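Local coordinates for microcompartments protein (Desulfitobacterium hafniense, PDB 3NWG), which probably builds part of the protein shell of a bacterial microcompartment, as a structural protein carrying two BMC domains in tandem, at residues A[35-38]-A[42-45]; A[59-64]-A[69-74]; A[83-88]-A[124-129]. All blocks are in the same frame, centred on the assembly; numbering follows the deposited sequence.

Interaction 1. Residues A[35-38]-A[42-45]; sequences KPVC and YIVL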
loop_
_atom_site.group_PDB
_atom_site.type_symbol
_atom_site.label_atom_id
_atom_site.label_comp_id
_atom_site.label_asym_id
_atom_site.label_seq_id
_atom_site.Cartn_x
_atom_site.Cartn_y
_atom_site.Cartn_z
ATOM N N LYS A 35 -17.048 8.534 0.906
ATOM C CA LYS A 35 -16.054 8.411 -0.152
ATOM C C LYS A 35 -16.594 8.749 -1.535
ATOM O O LYS A 35 -17.782 8.599 -1.794
ATOM C CB LYS A 35 -15.433 7.005 -0.142
ATOM C CG LYS A 35 -16.380 5.866 -0.540
ATOM C CD LYS A 35 -15.608 4.575 -0.697
ATOM C CE LYS A 35 -16.345 3.586 -1.570
ATOM N NZ LYS A 35 -15.364 2.655 -2.217
ATOM N N PRO A 36 -15.712 9.223 -2.426
ATOM C CA PRO A 36 -16.106 9.427 -3.807
ATOM C C PRO A 36 -16.273 8.079 -4.478
ATOM O O PRO A 36 -15.428 7.210 -4.303
ATOM C CB PRO A 36 -14.907 10.167 -4.414
ATOM C CG PRO A 36 -14.100 10.650 -3.263
ATOM C CD PRO A 36 -14.326 9.665 -2.183
ATOM N N VAL A 37 -17.370 7.886 -5.200
ATOM C CA VAL A 37 -17.517 6.675 -6.006
ATOM C C VAL A 37 -17.484 7.049 -7.490
ATOM O O VAL A 37 -16.882 8.076 -7.840
ATOM C CB VAL A 37 -18.734 5.771 -5.589
ATOM C CG1 VAL A 37 -18.698 5.468 -4.087
ATOM C CG2 VAL A 37 -20.072 6.354 -6.020
ATOM N N CYS A 38 -18.084 6.218 -8.353
ATOM C CA CYS A 38 -18.145 6.482 -9.806
ATOM C C CYS A 38 -18.481 7.962 -10.091
ATOM O O CYS A 38 -19.054 8.648 -9.213
ATOM C CB CYS A 38 -19.148 5.540 -10.498
ATOM S SG CYS A 38 -20.872 6.169 -10.670
ATOM N N TYR A 42 -20.362 11.267 -4.541
ATOM C CA TYR A 42 -19.838 11.071 -3.214
ATOM C C TYR A 42 -20.945 10.391 -2.432
ATOM O O TYR A 42 -22.121 10.755 -2.551
ATOM C CB TYR A 42 -19.507 12.406 -2.582
ATOM C CG TYR A 42 -18.621 12.296 -1.363
ATOM C CD1 TYR A 42 -17.239 12.241 -1.497
ATOM C CD2 TYR A 42 -19.163 12.260 -0.075
ATOM C CE1 TYR A 42 -16.420 12.147 -0.394
ATOM C CE2 TYR A 42 -18.349 12.170 1.036
ATOM C CZ TYR A 42 -16.973 12.112 0.866
ATOM O OH TYR A 42 -16.137 12.024 1.955
ATOM N N ILE A 43 -20.581 9.387 -1.651
ATOM C CA ILE A 43 -21.577 8.656 -0.900
ATOM C C ILE A 43 -21.282 8.724 0.585
ATOM O O ILE A 43 -20.118 8.741 1.003
ATOM C CB ILE A 43 -21.734 7.169 -1.380
ATOM C CG1 ILE A 43 -20.588 6.273 -0.890
ATOM C CG2 ILE A 43 -21.901 7.077 -2.889
ATOM C CD1 ILE A 43 -21.032 5.271 0.172
ATOM N N VAL A 44 -22.349 8.788 1.374
ATOM C CA VAL A 44 -22.218 8.721 2.818
ATOM C C VAL A 44 -23.132 7.643 3.337
ATOM O O VAL A 44 -24.317 7.587 2.997
ATOM C CB VAL A 44 -22.512 10.083 3.518
ATOM C CG1 VAL A 44 -22.269 9.997 5.009
ATOM C CG2 VAL A 44 -21.655 11.193 2.913
ATOM N N LEU A 45 -22.543 6.770 4.141
ATOM C CA LEU A 45 -23.267 5.710 4.822
ATOM C C LEU A 45 -23.038 5.850 6.311
ATOM O O LEU A 45 -21.902 6.004 6.774
ATOM C CB LEU A 45 -22.787 4.330 4.376
ATOM C CG LEU A 45 -23.178 3.819 2.997
ATOM C CD1 LEU A 45 -22.326 2.618 2.650
ATOM C CD2 LEU A 45 -24.649 3.439 2.958
#

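Interaction 2. Residues A[59-64]-A[69-74]; sequences AGKTMA and LDDFIL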
loop_
_atom_site.group_PDB
_atom_site.type_symbol
_atom_site.label_atom_id
_atom_site.label_comp_id
_atom_site.label_asym_id
_atom_site.label_seq_id
_atom_site.Cartn_x
_atom_site.Cartn_y
_atom_site.Cartn_z
ATOM N N ALA A 59 -30.586 15.868 7.615
ATOM C CA ALA A 59 -29.542 16.891 7.716
ATOM C C ALA A 59 -28.709 16.977 6.424
ATOM O O ALA A 59 -28.472 18.072 5.900
ATOM C CB ALA A 59 -28.657 16.617 8.895
ATOM N N GLY A 60 -28.283 15.816 5.921
ATOM C CA GLY A 60 -27.460 15.750 4.716
ATOM C C GLY A 60 -28.251 16.208 3.514
ATOM O O GLY A 60 -27.757 16.987 2.703
ATOM N N LYS A 61 -29.495 15.749 3.405
ATOM C CA LYS A 61 -30.378 16.208 2.317
ATOM C C LYS A 61 -30.551 17.733 2.351
ATOM O O LYS A 61 -30.646 18.380 1.299
ATOM C CB LYS A 61 -31.745 15.527 2.388
ATOM C CG LYS A 61 -31.749 14.040 2.020
ATOM C CD LYS A 61 -33.154 13.405 2.207
ATOM C CE LYS A 61 -34.159 13.974 1.173
ATOM N NZ LYS A 61 -35.433 13.193 1.050
ATOM N N THR A 62 -30.580 18.289 3.569
ATOM C CA THR A 62 -30.676 19.726 3.769
ATOM C C THR A 62 -29.462 20.453 3.222
ATOM O O THR A 62 -29.612 21.396 2.465
ATOM C CB THR A 62 -30.875 20.092 5.253
ATOM O OG1 THR A 62 -32.000 19.377 5.771
ATOM C CG2 THR A 62 -31.147 21.576 5.410
HETATM N N MSE A 63 -28.267 20.020 3.599
HETATM C CA MSE A 63 -27.054 20.681 3.142
HETATM C C MSE A 63 -26.830 20.473 1.663
HETATM O O MSE A 63 -26.571 21.431 0.945
HETATM C CB MSE A 63 -25.821 20.242 3.928
HETATM C CG MSE A 63 -25.871 20.606 5.415
HETATM SE SE MSE A 63 -26.164 22.493 5.822
HETATM C CE MSE A 63 -24.789 23.225 4.704
ATOM N N ALA A 64 -26.963 19.233 1.208
ATOM C CA ALA A 64 -26.719 18.900 -0.188
ATOM C C ALA A 64 -27.795 19.377 -1.195
ATOM O O ALA A 64 -27.489 19.599 -2.358
ATOM C CB ALA A 64 -26.435 17.417 -0.334
ATOM N N LEU A 69 -28.419 12.835 -5.181
ATOM C CA LEU A 69 -28.791 11.932 -6.246
ATOM C C LEU A 69 -29.701 10.849 -5.690
ATOM O O LEU A 69 -30.639 10.402 -6.365
ATOM C CB LEU A 69 -27.550 11.337 -6.903
ATOM C CG LEU A 69 -26.632 12.314 -7.633
ATOM C CD1 LEU A 69 -25.424 11.561 -8.120
ATOM C CD2 LEU A 69 -27.348 13.034 -8.784
ATOM N N ASP A 70 -29.427 10.457 -4.447
ATOM C CA ASP A 70 -30.227 9.460 -3.755
ATOM C C ASP A 70 -30.013 9.561 -2.240
ATOM O O ASP A 70 -28.902 9.867 -1.762
ATOM C CB ASP A 70 -29.868 8.053 -4.268
ATOM C CG ASP A 70 -30.944 6.999 -3.965
ATOM O OD1 ASP A 70 -32.128 7.356 -3.714
ATOM O OD2 ASP A 70 -30.591 5.793 -3.997
ATOM N N ASP A 71 -31.093 9.319 -1.500
ATOM C CA ASP A 71 -31.057 9.140 -0.053
ATOM C C ASP A 71 -31.895 7.911 0.248
ATOM O O ASP A 71 -32.907 7.680 -0.411
ATOM C CB ASP A 71 -31.662 10.342 0.654
ATOM C CG ASP A 71 -33.096 10.642 0.187
ATOM O OD1 ASP A 71 -33.272 11.190 -0.932
ATOM O OD2 ASP A 71 -34.047 10.330 0.938
ATOM N N PHE A 72 -31.469 7.120 1.225
ATOM C CA PHE A 72 -32.118 5.858 1.522
ATOM C C PHE A 72 -31.928 5.484 2.987
ATOM O O PHE A 72 -30.886 5.782 3.574
ATOM C CB PHE A 72 -31.551 4.758 0.613
ATOM C CG PHE A 72 -32.010 3.366 0.976
ATOM C CD1 PHE A 72 -33.284 2.926 0.627
ATOM C CD2 PHE A 72 -31.177 2.511 1.692
ATOM C CE1 PHE A 72 -33.721 1.656 0.977
ATOM C CE2 PHE A 72 -31.603 1.235 2.049
ATOM C CZ PHE A 72 -32.873 0.807 1.692
ATOM N N ILE A 73 -32.933 4.826 3.565
ATOM C CA ILE A 73 -32.867 4.320 4.942
ATOM C C ILE A 73 -33.438 2.915 5.060
ATOM O O ILE A 73 -34.554 2.647 4.595
ATOM C CB ILE A 73 -33.609 5.245 5.935
ATOM C CG1 ILE A 73 -32.863 6.578 6.106
ATOM C CG2 ILE A 73 -33.797 4.545 7.300
ATOM C CD1 ILE A 73 -33.712 7.651 6.701
ATOM N N LEU A 74 -32.663 2.024 5.680
ATOM C CA LEU A 74 -33.102 0.651 5.914
ATOM C C LEU A 74 -33.076 0.372 7.409
ATOM O O LEU A 74 -32.011 0.209 8.003
ATOM C CB LEU A 74 -32.231 -0.351 5.137
ATOM C CG LEU A 74 -32.630 -1.832 4.875
ATOM C CD1 LEU A 74 -32.204 -2.747 5.995
ATOM C CD2 LEU A 74 -34.118 -2.026 4.570
#

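Interaction 3. Residues A[83-88]-A[124-129]; sequences TAISAA and VEIRIG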
loop_
_atom_site.group_PDB
_atom_site.type_symbol
_atom_site.label_atom_id
_atom_site.label_comp_id
_atom_site.label_asym_id
_atom_site.label_seq_id
_atom_site.Cartn_x
_atom_site.Cartn_y
_atom_site.Cartn_z
ATOM N N THR A 83 -21.020 -4.850 9.624
ATOM C CA THR A 83 -19.637 -5.286 9.732
ATOM C C THR A 83 -19.024 -5.554 8.339
ATOM O O THR A 83 -17.870 -5.212 8.097
ATOM C CB THR A 83 -19.476 -6.496 10.697
ATOM O OG1 THR A 83 -20.412 -7.521 10.354
ATOM C CG2 THR A 83 -19.744 -6.082 12.141
ATOM N N ALA A 84 -19.804 -6.126 7.424
ATOM C CA ALA A 84 -19.330 -6.398 6.067
ATOM C C ALA A 84 -18.940 -5.115 5.351
ATOM O O ALA A 84 -17.853 -5.037 4.770
ATOM C CB ALA A 84 -20.372 -7.164 5.261
ATOM N N ILE A 85 -19.827 -4.115 5.400
ATOM C CA ILE A 85 -19.585 -2.799 4.794
ATOM C C ILE A 85 -18.296 -2.166 5.331
ATOM O O ILE A 85 -17.425 -1.741 4.556
ATOM C CB ILE A 85 -20.777 -1.841 5.005
ATOM C CG1 ILE A 85 -21.897 -2.175 4.029
ATOM C CG2 ILE A 85 -20.359 -0.399 4.784
ATOM C CD1 ILE A 85 -23.245 -1.646 4.444
ATOM N N SER A 86 -18.174 -2.137 6.656
ATOM C CA SER A 86 -17.001 -1.579 7.323
ATOM C C SER A 86 -15.761 -2.486 7.209
ATOM O O SER A 86 -14.904 -2.483 8.095
ATOM C CB SER A 86 -17.326 -1.304 8.796
ATOM O OG SER A 86 -17.609 -2.514 9.478
ATOM N N ALA A 87 -15.682 -3.256 6.117
ATOM C CA ALA A 87 -14.543 -4.144 5.813
ATOM C C ALA A 87 -13.984 -4.812 7.065
ATOM O O ALA A 87 -12.800 -4.671 7.375
ATOM C CB ALA A 87 -13.436 -3.370 5.061
ATOM N N ALA A 88 -14.838 -5.538 7.780
ATOM C CA ALA A 88 -14.513 -5.972 9.140
ATOM C C ALA A 88 -15.070 -7.348 9.562
ATOM O O ALA A 88 -14.977 -7.724 10.740
ATOM C CB ALA A 88 -14.944 -4.888 10.136
ATOM N N VAL A 124 -19.581 -12.237 3.489
ATOM C CA VAL A 124 -18.119 -12.268 3.450
ATOM C C VAL A 124 -17.566 -10.866 3.196
ATOM O O VAL A 124 -16.706 -10.397 3.939
ATOM C CB VAL A 124 -17.573 -13.290 2.430
ATOM C CG1 VAL A 124 -16.058 -13.312 2.461
ATOM C CG2 VAL A 124 -18.117 -14.669 2.724
ATOM N N GLU A 125 -18.062 -10.205 2.152
ATOM C CA GLU A 125 -17.720 -8.806 1.899
ATOM C C GLU A 125 -18.790 -8.057 1.114
ATOM O O GLU A 125 -19.614 -8.647 0.412
ATOM C CB GLU A 125 -16.339 -8.665 1.234
ATOM C CG GLU A 125 -16.279 -8.883 -0.272
ATOM C CD GLU A 125 -14.870 -8.662 -0.838
ATOM O OE1 GLU A 125 -14.657 -8.876 -2.063
ATOM O OE2 GLU A 125 -13.965 -8.280 -0.056
ATOM N N ILE A 126 -18.769 -6.742 1.271
ATOM C CA ILE A 126 -19.613 -5.845 0.513
ATOM C C ILE A 126 -18.713 -4.837 -0.187
ATOM O O ILE A 126 -17.794 -4.287 0.413
ATOM C CB ILE A 126 -20.643 -5.142 1.424
ATOM C CG1 ILE A 126 -21.702 -6.159 1.877
ATOM C CG2 ILE A 126 -21.268 -3.952 0.713
ATOM C CD1 ILE A 126 -22.717 -5.643 2.907
ATOM N N ARG A 127 -18.957 -4.613 -1.467
ATOM C CA ARG A 127 -18.199 -3.603 -2.167
ATOM C C ARG A 127 -19.123 -2.570 -2.757
ATOM O O ARG A 127 -19.805 -2.811 -3.745
ATOM C CB ARG A 127 -17.291 -4.221 -3.228
ATOM C CG ARG A 127 -16.194 -5.112 -2.662
ATOM C CD ARG A 127 -14.889 -4.378 -2.443
ATOM N NE ARG A 127 -13.777 -5.277 -2.754
ATOM C CZ ARG A 127 -13.133 -5.314 -3.924
ATOM N NH1 ARG A 127 -12.145 -6.184 -4.110
ATOM N NH2 ARG A 127 -13.467 -4.479 -4.911
ATOM N N ILE A 128 -19.149 -1.426 -2.088
ATOM C CA ILE A 128 -19.770 -0.208 -2.573
ATOM C C ILE A 128 -18.787 0.488 -3.534
ATOM O O ILE A 128 -17.587 0.551 -3.252
ATOM C CB ILE A 128 -20.099 0.688 -1.353
ATOM C CG1 ILE A 128 -21.565 0.547 -0.957
ATOM C CG2 ILE A 128 -19.807 2.150 -1.619
ATOM C CD1 ILE A 128 -21.952 -0.808 -0.424
ATOM N N GLY A 129 -19.269 0.993 -4.666
ATOM C CA GLY A 129 -18.381 1.722 -5.582
ATOM C C GLY A 129 -18.212 1.066 -6.947
ATOM O O GLY A 129 -19.153 1.075 -7.748
#

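Interaction 1. Residues A[35-38]-A[42-45]
The carbonyl oxygen of Lys-35 is approached by two groups of the neighbouring strand. Ile-43 N donates a hydrogen bond to Lys-35 O at 2.9 Å, with an N-H...O angle of 169°, and Tyr-42 CA brings a weaker C-H...O contact to the same oxygen at 3.5 Å. The return bond, from Lys-35 N to Ile-43 O, measures 3.1 Å. These reciprocal bonds define Lys-35 and Ile-43 as an antiparallel hydrogen-bonded pair; Pro-36 and Tyr-42 follow as a non-hydrogen-bonded pair, where the lack of an N-H on the proline costs no bond of the hairpin. Strands 29-36 and 42-48 form this hairpin at one side of the antiparallel sheet of the first BMC domain, and helix 13-26 packs on the face bearing Pro-36 and Tyr-42. Tyr-42 has its CG anti to the backbone N (chi1 -164°), which lays the ring alongside the proline, both side chains pointing the same way. Lys-35 C sits over one ring face near the rim, and Pro-36 CD comes within 3.7 Å of Tyr-42 CE1. The phenol OH is hydrogen-bonded to a glycerol molecule, probably from the crystallisation liquor. On the other face of the sheet, which also bears the Lys-35 side chain, Ile-43 reaches past the end of strand 29-36 to Val-37, their side chains crossing at about a right angle with Val-37 CG2 3.7 Å from Ile-43 CG2.

Interaction 2. Residues A[59-64]-A[69-74]
Lys-61 and Asp-71 meet at the surface of the first BMC domain, an alpha+beta fold in which helix 50-64 leads through a short turn into strand 68-74, the last strand of an antiparallel sheet ordered 29-36, 42-48, 4-10, 68-74. The two residues hold the nearest CA atoms of the two segments, with Lys-61 CA 7.5 Å from Asp-71 CA, and both CB atoms are directed toward the opposite segment.

The polar part of the contact is one salt bridge. Lys-61 NZ donates to Asp-71 OD2 at 3.2 Å, arriving from above the carboxylate, 54° out of its plane. Charge attraction therefore probably matters more than a well-directed hydrogen bond.

Backbone bonding keeps each element in place separately. The helix continues through selenomethionine Met-63 N to Ala-59 O and Ala-64 N to Gly-60 O, while the strand is bonded to strand 4-10. There Leu-69 and Asp-70 both face Glu-9, a classic beta bulge just ahead of Asp-71.

The apolar part comes from the lysine chain itself. Extended at chi2 but bent at chi3 (68°), it passes over the aspartate instead of running straight past it, and the two side chains cross at about a right angle. Further along the strand, Ile-73 packs its side chain on Val-53 and Val-57, an earlier part of helix 50-64. Lys-61 CG lies 3.9 Å from Asp-71 CB, so the methylenes begin the contact before the ammonium completes it, and at the lysine bend Lys-61 CD lies 3.7 Å from Asp-71 CB.

Interaction 3. Residues A[83-88]-A[124-129]
Helix 79-85, which lies between the two sheets in the chain, ends against strand 122-127, an outermost strand within this chain of the second BMC domain's sheet, and Ala-84, Ile-85 and Ile-126 make the join. All three are buried, and the interface is apolar, with no hydrogen bond crossing it. Ile-126 supplies the central group: its CD1 lies 3.7 Å from Ala-84 CB and 3.7 Å from Ile-85 CG1, so one terminal methyl spans two consecutive helical residues. Its other branch also takes part, CG2 standing 3.8 Å from Ile-85 CG1. This two-branched contact follows from the first torsion of Ile-126 (chi1 -71°), which sets CG1 anti to the carbonyl carbon and CG2 anti to the backbone N. The Ile-85 side chain crosses that of Ile-126 obliquely, whereas the alanine brings only its CB, allowing the helix to come close: Ala-84 CA is 5.1 Å from Glu-125 CA. Leu-108 and Ala-112 of helix 105-117 and Val-138 of strand 136-142 also pack on Ile-126. Ser-86 is the first residue to leave helical backbone angles, and from there the chain turns away toward Ala-88, which packs on Ala-88 of a second subunit. Within the strand, Val-124 and Glu-125 both face Thr-139, a classic beta bulge immediately before Ile-126. The contact thus belongs to the middle of a tandem-BMC protein, where a helix between the two sheets packs on an outer strand of the second.

Interactions 1 and 2 lie in the first BMC domain and reach the same antiparallel sheet, one through its hairpin and the other through strand 68-74. Their centres are 12 Å apart and their nearest atoms about 6 Å, without touching. Interaction 3 sets helix 79-85 against strand 122-127 of the second BMC domain and meets interaction 1 directly, although their centres are 14 Å apart: Lys-35 NZ lies 3.2 Å from Ile-128 O, a probable hydrogen bond, and Ile-43 CD1 packs 3.8 Å from Ile-128 CG2. Thus 35-38 and 42-45 also contribute to the domain interface. Interaction 2 remains separate from interaction 3, with nearest atoms about 9 Å apart.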